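Local coordinates for protein cytochrome c' (Thermochromatium tepidum, PDB 3VRC) that binds a covalently attached heme c and probably serves in electron transfer in a thermophilic purple photosynthetic bacterium, at residues Ala43-Val46 / Ala47-Asn51; Thr71-Pro75 / Glu76-Asn80. One frame throughout, in Å; residues are numbered along the deposited sequence.

Interaction 1 (Ala43-Val46 / Ala47-Asn51); sequences ANVV and AAIAN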
ATOM      1  N   ALA B  43       7.472   7.648   2.688  1.00  8.43           N
ATOM      2  CA  ALA B  43       7.991   6.872   3.814  1.00  9.21           C
ATOM      3  C   ALA B  43       6.859   6.318   4.662  1.00  8.76           C
ATOM      4  O   ALA B  43       6.944   5.204   5.172  1.00  8.53           O
ATOM      5  CB  ALA B  43       8.899   7.734   4.668  1.00  9.73           C
ATOM      6  N   ASN B  44       5.772   7.105   4.819  1.00  9.03           N
ATOM      7  CA  ASN B  44       4.633   6.604   5.617  1.00  9.44           C
ATOM      8  C   ASN B  44       4.007   5.371   4.935  1.00  8.53           C
ATOM      9  O   ASN B  44       3.548   4.481   5.668  1.00  9.06           O
ATOM     10  CB  ASN B  44       3.598   7.703   5.787  1.00 10.00           C
ATOM     11  CG  ASN B  44       4.053   8.779   6.750  1.00 11.59           C
ATOM     12  OD1 ASN B  44       5.068   8.641   7.431  1.00 11.94           O
ATOM     13  ND2 ASN B  44       3.274   9.837   6.799  1.00 14.58           N
ATOM     14  N   VAL B  45       3.972   5.359   3.619  1.00  7.92           N
ATOM     15  CA  VAL B  45       3.461   4.166   2.925  1.00  8.83           C
ATOM     16  C   VAL B  45       4.352   2.961   3.254  1.00  8.18           C
ATOM     17  O   VAL B  45       3.865   1.856   3.558  1.00  8.32           O
ATOM     18  CB  VAL B  45       3.384   4.364   1.422  1.00  8.37           C
ATOM     19  CG1 VAL B  45       3.075   3.033   0.746  1.00  9.44           C
ATOM     20  CG2 VAL B  45       2.325   5.382   1.055  1.00  9.75           C
ATOM     21  N   VAL B  46       5.670   3.128   3.129  1.00  8.00           N
ATOM     22  CA  VAL B  46       6.560   1.992   3.346  1.00  8.32           C
ATOM     23  C   VAL B  46       6.440   1.495   4.736  1.00  7.89           C
ATOM     24  O   VAL B  46       6.336   0.272   4.976  1.00  8.96           O
ATOM     25  CB  VAL B  46       8.013   2.365   2.921  1.00  8.82           C
ATOM     26  CG1 VAL B  46       8.945   1.169   3.188  1.00 11.27           C
ATOM     27  CG2 VAL B  46       8.097   2.781   1.497  1.00 10.10           C
ATOM     28  N   ALA B  47       6.427   2.399   5.738  1.00  8.15           N
ATOM     29  CA  ALA B  47       6.250   2.009   7.110  1.00  8.56           C
ATOM     30  C   ALA B  47       4.942   1.279   7.331  1.00  8.85           C
ATOM     31  O   ALA B  47       4.884   0.236   8.036  1.00  9.68           O
ATOM     32  CB  ALA B  47       6.348   3.209   8.014  1.00 10.52           C
ATOM     33  N   ALA B  48       3.861   1.808   6.795  1.00  8.23           N
ATOM     34  CA  ALA B  48       2.550   1.211   7.043  1.00  8.63           C
ATOM     35  C   ALA B  48       2.488  -0.201   6.404  1.00  7.95           C
ATOM     36  O   ALA B  48       2.026  -1.156   7.067  1.00  8.81           O
ATOM     37  CB  ALA B  48       1.421   2.088   6.535  1.00  9.01           C
ATOM     38  N   ILE B  49       2.872  -0.313   5.160  1.00  7.53           N
ATOM     39  CA  ILE B  49       2.777  -1.620   4.495  1.00  7.96           C
ATOM     40  C   ILE B  49       3.715  -2.634   5.139  1.00  7.92           C
ATOM     41  O   ILE B  49       3.324  -3.791   5.367  1.00  8.60           O
ATOM     42  CB  ILE B  49       3.002  -1.500   3.013  1.00  7.92           C
ATOM     43  CG1 ILE B  49       1.888  -0.628   2.372  1.00  8.78           C
ATOM     44  CG2 ILE B  49       3.088  -2.905   2.362  1.00  8.72           C
ATOM     45  CD1 ILE B  49       2.023  -0.443   0.890  1.00  9.69           C
ATOM     46  N   ALA B  50       4.920  -2.210   5.534  1.00  8.57           N
ATOM     47  CA  ALA B  50       5.862  -3.140   6.162  1.00  8.89           C
ATOM     48  C   ALA B  50       5.373  -3.619   7.489  1.00  9.31           C
ATOM     49  O   ALA B  50       5.843  -4.666   7.956  1.00 12.10           O
ATOM     50  CB  ALA B  50       7.217  -2.472   6.289  1.00  9.50           C
ATOM     51  N   ASN B  51       4.464  -2.902   8.177  1.00  8.95           N
ATOM     52  CA  ASN B  51       3.962  -3.235   9.425  1.00  9.60           C
ATOM     53  C   ASN B  51       2.487  -3.681   9.406  1.00  9.67           C
ATOM     54  O   ASN B  51       1.823  -3.700  10.415  1.00 12.09           O
ATOM     55  CB  ASN B  51       4.169  -2.091  10.431  1.00 11.60           C
ATOM     56  CG  ASN B  51       5.661  -1.960  10.731  1.00 11.63           C
ATOM     57  OD1 ASN B  51       6.207  -2.781  11.483  1.00 13.09           O
ATOM     58  ND2 ASN B  51       6.340  -1.012  10.149  1.00 12.04           N
TER
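Val45 and Ile49, one helical turn apart, run their side chains alongside each other in one direction, with Val45 CG1 and Ile49 CD1 3.6 Å apart. The Val45 branch that does the touching stands opposite the backbone N (chi1 171°), which leans it toward the following turn; Ile49 sets CG1 beside its backbone N (chi1 -63°) and extends the arm, which carries the terminal CD1 to the valine methyl. CG1 of Ile49 also rests 3.4 Å from Val45 O. A valine in place of Ile49 would lack CD1 and would probably leave Val45 CG1 without its neighbour, opening a gap on the face turned to helix 5-31 and the second subunit.

The backbone bonds are those of a regular alpha helix. Four successive i-to-i+4 pairs, Ala47 N to Ala43 O, Ala48 N to Asn44 O, Ile49 N to Val45 O and Ala50 N to Val46 O, all measure 2.9 Å between N and O. The Ile49 bond is close to straight (N-H...O 173°), whereas that of Ala48 is more bent.

At the C-terminal end, Asn51 has left helical backbone angles and turns its amide back: Asn51 ND2 donates to Ala47 O over 2.9 Å, with the oxygen near the amide plane. The same ND2 also bonds Gly92 O of helix 81-103.

Around these turns, Val45, Val46 and Ile49 pack on helix 5-31, while Ala43 and Ala47 lie against helix 81-103. Val45, Ala48 and Ile49 also touch the second subunit, Ala48 against Val45 of that chain and Ile49 against its Phe18. This is the end of one helix in the four-helix bundle of the cytochrome c' family, with Val46 close to the heme and the neighbouring face at the dimer interface.

Interaction 2 (Thr71-Pro75 / Glu76-Asn80); sequences TRAKP and ELFQN. With HEC (heme c), chain L.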
ATOM      1  N   THR B  71       3.348 -16.650  -8.928  1.00 17.15           N
ATOM      2  CA  THR B  71       4.093 -16.162  -7.801  1.00 14.80           C
ATOM      3  C   THR B  71       5.584 -16.218  -8.053  1.00 14.18           C
ATOM      4  O   THR B  71       6.058 -17.131  -8.734  1.00 17.13           O
ATOM      5  CB  THR B  71       3.683 -16.914  -6.494  1.00 15.91           C
ATOM      6  OG1 THR B  71       4.412 -16.320  -5.430  1.00 13.49           O
ATOM      7  CG2 THR B  71       4.002 -18.434  -6.491  1.00 18.13           C
ATOM      8  N   ARG B  72       6.313 -15.243  -7.507  1.00 12.87           N
ATOM      9  CA  ARG B  72       7.753 -15.284  -7.470  1.00 13.86           C
ATOM     10  C   ARG B  72       8.293 -15.741  -6.123  1.00 12.58           C
ATOM     11  O   ARG B  72       9.541 -15.683  -5.919  1.00 14.64           O
ATOM     12  CB  ARG B  72       8.292 -13.877  -7.796  1.00 13.59           C
ATOM     13  CG  ARG B  72       8.061 -13.501  -9.268  1.00 14.94           C
ATOM     14  CD  ARG B  72       8.398 -12.050  -9.616  1.00 17.02           C
ATOM     15  NE  ARG B  72       9.820 -11.766  -9.403  1.00 16.72           N
ATOM     16  CZ  ARG B  72      10.354 -10.550  -9.450  1.00 16.86           C
ATOM     17  NH1 ARG B  72       9.608  -9.462  -9.718  1.00 19.07           N
ATOM     18  NH2 ARG B  72      11.656 -10.428  -9.215  1.00 20.45           N
ATOM     19  N   ALA B  73       7.444 -16.189  -5.197  1.00 12.24           N
ATOM     20  CA  ALA B  73       7.932 -16.741  -3.971  1.00 12.81           C
ATOM     21  C   ALA B  73       8.626 -18.082  -4.221  1.00 12.41           C
ATOM     22  O   ALA B  73       8.022 -18.976  -4.810  1.00 16.21           O
ATOM     23  CB  ALA B  73       6.799 -16.901  -2.983  1.00 14.03           C
ATOM     24  N   LYS B  74       9.860 -18.245  -3.760  1.00 12.24           N
ATOM     25  CA  LYS B  74      10.593 -19.504  -4.005  1.00 12.55           C
ATOM     26  C   LYS B  74      10.125 -20.549  -3.005  1.00 12.56           C
ATOM     27  O   LYS B  74       9.701 -20.278  -1.889  1.00 12.75           O
ATOM     28  CB  LYS B  74      12.072 -19.255  -3.777  1.00 14.03           C
ATOM     29  CG  LYS B  74      12.718 -18.434  -4.885  1.00 15.09           C
ATOM     30  CD  LYS B  74      14.261 -18.359  -4.773  1.00 15.56           C
ATOM     31  CE  LYS B  74      14.880 -17.806  -6.020  1.00 16.87           C
ATOM     32  NZ  LYS B  74      16.359 -17.878  -5.927  1.00 16.69           N
ATOM     33  N   PRO B  75      10.313 -21.838  -3.376  1.00 13.58           N
ATOM     34  CA  PRO B  75      10.068 -22.901  -2.377  1.00 15.39           C
ATOM     35  C   PRO B  75      10.843 -22.696  -1.051  1.00 13.78           C
ATOM     36  O   PRO B  75      10.329 -23.034   0.017  1.00 14.71           O
ATOM     37  CB  PRO B  75      10.458 -24.182  -3.103  1.00 17.39           C
ATOM     38  CG  PRO B  75      10.957 -23.804  -4.449  1.00 21.03           C
ATOM     39  CD  PRO B  75      10.743 -22.339  -4.689  1.00 14.81           C
ATOM     40  N   GLU B  76      12.047 -22.126  -1.179  1.00 14.14           N
ATOM     41  CA  GLU B  76      12.843 -21.887   0.031  1.00 14.03           C
ATOM     42  C   GLU B  76      12.065 -21.051   1.043  1.00 13.11           C
ATOM     43  O   GLU B  76      12.284 -21.171   2.257  1.00 15.39           O
ATOM     44  CB  GLU B  76      14.157 -21.205  -0.289  1.00 15.21           C
ATOM     45  CG  GLU B  76      15.191 -22.131  -0.939  1.00 16.90           C
ATOM     46  CD  GLU B  76      15.194 -22.167  -2.480  1.00 15.64           C
ATOM     47  OE1 GLU B  76      14.130 -21.933  -3.133  1.00 14.52           O
ATOM     48  OE2 GLU B  76      16.309 -22.462  -3.065  1.00 15.71           O
ATOM     49  N   LEU B  77      11.214 -20.127   0.596  1.00 13.10           N
ATOM     50  CA  LEU B  77      10.516 -19.245   1.516  1.00 13.19           C
ATOM     51  C   LEU B  77       9.636 -20.121   2.473  1.00 13.31           C
ATOM     52  O   LEU B  77       9.666 -19.974   3.699  1.00 14.28           O
ATOM     53  CB  LEU B  77       9.600 -18.301   0.723  1.00 12.77           C
ATOM     54  CG  LEU B  77       8.894 -17.224   1.541  1.00 13.58           C
ATOM     55  CD1 LEU B  77       8.548 -16.056   0.689  1.00 15.25           C
ATOM     56  CD2 LEU B  77       7.637 -17.752   2.167  1.00 14.79           C
ATOM     57  N   PHE B  78       8.878 -21.070   1.885  1.00 13.89           N
ATOM     58  CA  PHE B  78       7.945 -21.868   2.645  1.00 15.37           C
ATOM     59  C   PHE B  78       8.655 -22.905   3.521  1.00 16.66           C
ATOM     60  O   PHE B  78       8.074 -23.372   4.497  1.00 19.78           O
ATOM     61  CB  PHE B  78       6.959 -22.517   1.712  1.00 15.89           C
ATOM     62  CG  PHE B  78       6.194 -21.464   0.925  1.00 16.21           C
ATOM     63  CD1 PHE B  78       5.063 -20.872   1.482  1.00 18.88           C
ATOM     64  CD2 PHE B  78       6.661 -21.027  -0.335  1.00 17.91           C
ATOM     65  CE1 PHE B  78       4.360 -19.842   0.816  1.00 17.95           C
ATOM     66  CE2 PHE B  78       5.988 -20.001  -0.999  1.00 19.34           C
ATOM     67  CZ  PHE B  78       4.801 -19.434  -0.440  1.00 18.56           C
ATOM     68  N   GLN B  79       9.921 -23.177   3.230  1.00 17.00           N
ATOM     69  CA  GLN B  79      10.768 -24.071   4.026  1.00 18.66           C
ATOM     70  C   GLN B  79      11.418 -23.349   5.209  1.00 17.59           C
ATOM     71  O   GLN B  79      12.062 -24.008   6.028  1.00 22.01           O
ATOM     72  CB  GLN B  79      11.872 -24.682   3.170  1.00 19.02           C
ATOM     73  CG  GLN B  79      11.448 -25.526   1.986  1.00 23.39           C
ATOM     74  CD  GLN B  79      12.589 -25.605   0.929  1.00 26.15           C
ATOM     75  OE1 GLN B  79      13.790 -25.428   1.203  1.00 36.08           O
ATOM     76  NE2 GLN B  79      12.196 -25.800  -0.271  1.00 21.48           N
ATOM     77  N   ASN B  80      11.308 -22.030   5.251  1.00 17.35           N
ATOM     78  CA  ASN B  80      12.031 -21.244   6.235  1.00 18.24           C
ATOM     79  C   ASN B  80      11.147 -20.105   6.744  1.00 18.60           C
ATOM     80  O   ASN B  80      11.600 -18.950   6.846  1.00 18.17           O
ATOM     81  CB  ASN B  80      13.301 -20.636   5.652  1.00 21.61           C
ATOM     82  CG  ASN B  80      14.314 -21.674   5.287  1.00 22.69           C
ATOM     83  OD1 ASN B  80      15.063 -22.174   6.155  1.00 28.09           O
ATOM     84  ND2 ASN B  80      14.300 -22.084   4.023  1.00 20.10           N
TER
HETATM   85 FE   HEC L 201       9.561  -7.852  -1.891  1.00  8.98          FE
HETATM   86  CHA HEC L 201       8.016  -9.441  -4.544  1.00  9.61           C
HETATM   87  CHB HEC L 201       9.530  -4.884  -3.619  1.00  9.82           C
HETATM   88  CHC HEC L 201      10.555  -6.195   0.913  1.00  9.30           C
HETATM   89  CHD HEC L 201       9.573 -10.804  -0.192  1.00 10.58           C
HETATM   90  NA  HEC L 201       8.954  -7.276  -3.788  1.00  9.68           N
HETATM   91  C1A HEC L 201       8.343  -8.058  -4.717  1.00  9.15           C
HETATM   92  C2A HEC L 201       8.174  -7.340  -5.929  1.00 10.39           C
HETATM   93  C3A HEC L 201       8.628  -6.013  -5.694  1.00 10.16           C
HETATM   94  C4A HEC L 201       9.048  -6.039  -4.315  1.00  9.35           C
HETATM   95  CMA HEC L 201       8.596  -4.836  -6.588  1.00 11.83           C
HETATM   96  CAA HEC L 201       7.701  -7.916  -7.226  1.00 14.27           C
HETATM   97  CBA HEC L 201       6.529  -7.283  -7.804  1.00 14.42           C
HETATM   98  CGA HEC L 201       5.420  -7.461  -6.827  1.00 10.75           C
HETATM   99  O1A HEC L 201       4.654  -6.442  -6.684  1.00 13.77           O
HETATM  100  O2A HEC L 201       5.170  -8.518  -6.234  1.00 13.32           O
HETATM  101  NB  HEC L 201       9.913  -5.890  -1.433  1.00  8.97           N
HETATM  102  C1B HEC L 201       9.881  -4.845  -2.249  1.00  9.08           C
HETATM  103  C2B HEC L 201      10.370  -3.632  -1.633  1.00  9.12           C
HETATM  104  C3B HEC L 201      10.620  -4.024  -0.316  1.00  9.09           C
HETATM  105  C4B HEC L 201      10.325  -5.435  -0.221  1.00  8.70           C
HETATM  106  CMB HEC L 201      10.513  -2.302  -2.238  1.00 10.60           C
HETATM  107  CAB HEC L 201      11.184  -3.231   0.850  1.00  9.73           C
HETATM  108  CBB HEC L 201      10.698  -1.847   1.030  1.00 10.27           C
HETATM  109  NC  HEC L 201       9.985  -8.403   0.029  1.00  9.80           N
HETATM  110  C1C HEC L 201      10.413  -7.592   1.048  1.00  9.47           C
HETATM  111  C2C HEC L 201      10.744  -8.348   2.253  1.00  9.59           C
HETATM  112  C3C HEC L 201      10.429  -9.679   1.905  1.00  9.72           C
HETATM  113  C4C HEC L 201       9.988  -9.660   0.522  1.00  9.28           C
HETATM  114  CMC HEC L 201      11.306  -7.735   3.479  1.00 11.00           C
HETATM  115  CAC HEC L 201      10.584 -10.934   2.726  1.00 10.39           C
HETATM  116  CBC HEC L 201      10.659 -10.747   4.212  1.00 11.89           C
HETATM  117  ND  HEC L 201       8.987  -9.739  -2.292  1.00  9.91           N
HETATM  118  C1D HEC L 201       9.040 -10.823  -1.482  1.00  9.71           C
HETATM  119  C2D HEC L 201       8.485 -12.002  -2.074  1.00 10.23           C
HETATM  120  C3D HEC L 201       7.970 -11.619  -3.284  1.00  9.54           C
HETATM  121  C4D HEC L 201       8.268 -10.180  -3.375  1.00  9.51           C
HETATM  122  CMD HEC L 201       8.473 -13.387  -1.462  1.00 11.32           C
HETATM  123  CAD HEC L 201       7.187 -12.401  -4.294  1.00 11.02           C
HETATM  124  CBD HEC L 201       5.669 -12.293  -3.987  1.00 10.90           C
HETATM  125  CGD HEC L 201       4.830 -13.179  -4.892  1.00 10.13           C
HETATM  126  O1D HEC L 201       5.067 -13.121  -6.133  1.00 10.83           O
HETATM  127  O2D HEC L 201       3.997 -13.932  -4.362  1.00 11.61           O
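Phe78 swings CG to the side opposite its carbonyl carbon (chi1 -59°), which carries the ring back over the chain so that CE2 lies 3.8 Å from Ala73 CB. Leu77, with CG opposite its backbone N (chi1 -175°), sends CD1 to the heme methyl CMD at 3.4 Å and past Ala73 CB; its other methyl, CD2, sits over the centre of one face of the Phe78 ring. Ala73 CB thus touches both apolar side chains, which themselves pack together. Phe78 CD2 also comes near Lys74 O.

That oxygen takes the backbone N of Leu77 at 2.9 Å, the donor standing above the carbonyl plane. Pro75 O receives Gln79 N in its carbonyl plane and, weakly, Phe78 N. These bonds belong to a short, weakly bonded helical turn, and Asn80 ND2 reaches back to Glu76 O at 2.8 Å.

Upstream, Thr71 makes an ST turn, its OG1 accepting from Ala73 N at 3.0 Å, and this hydroxyl also donates to heme propionate oxygen O2D at 2.6 Å. Arg72 N grips the other oxygen of the same carboxylate, O1D, at 2.8 Å in an almost straight bond (171°). The propionate is therefore held at both oxygens, which probably steadies its rotation and its negative charge. Arg12 from helix 5-31 joins this heme site, bonding Thr71 OG1 and the heme.

Glu76 brings OE1 within 3.4 Å of Lys74 CB. Tyr128 of helix 107-128 packs against Glu76, Leu77 and Asn80.

How the interactions relate
From the N terminus, helix 5-31 comes first, then helix 36-50, whose last turns hold interaction 1. A long connection leads on to the loop that holds a heme propionate and the short helix 75-78 of interaction 2, just ahead of helix 81-103. Both contacts are local and close no long loop; they stand in series, neither nested nor crossed, with centres about 23 Å apart on opposite sides of the chain's centre. The side chains of interaction 1 pack helix 36-50 against helices 5-31 and 81-103 and the second subunit. Interaction 2 ties the connection to helices 5-31 and 107-128, so helix 5-31 and the heme are common to both surroundings.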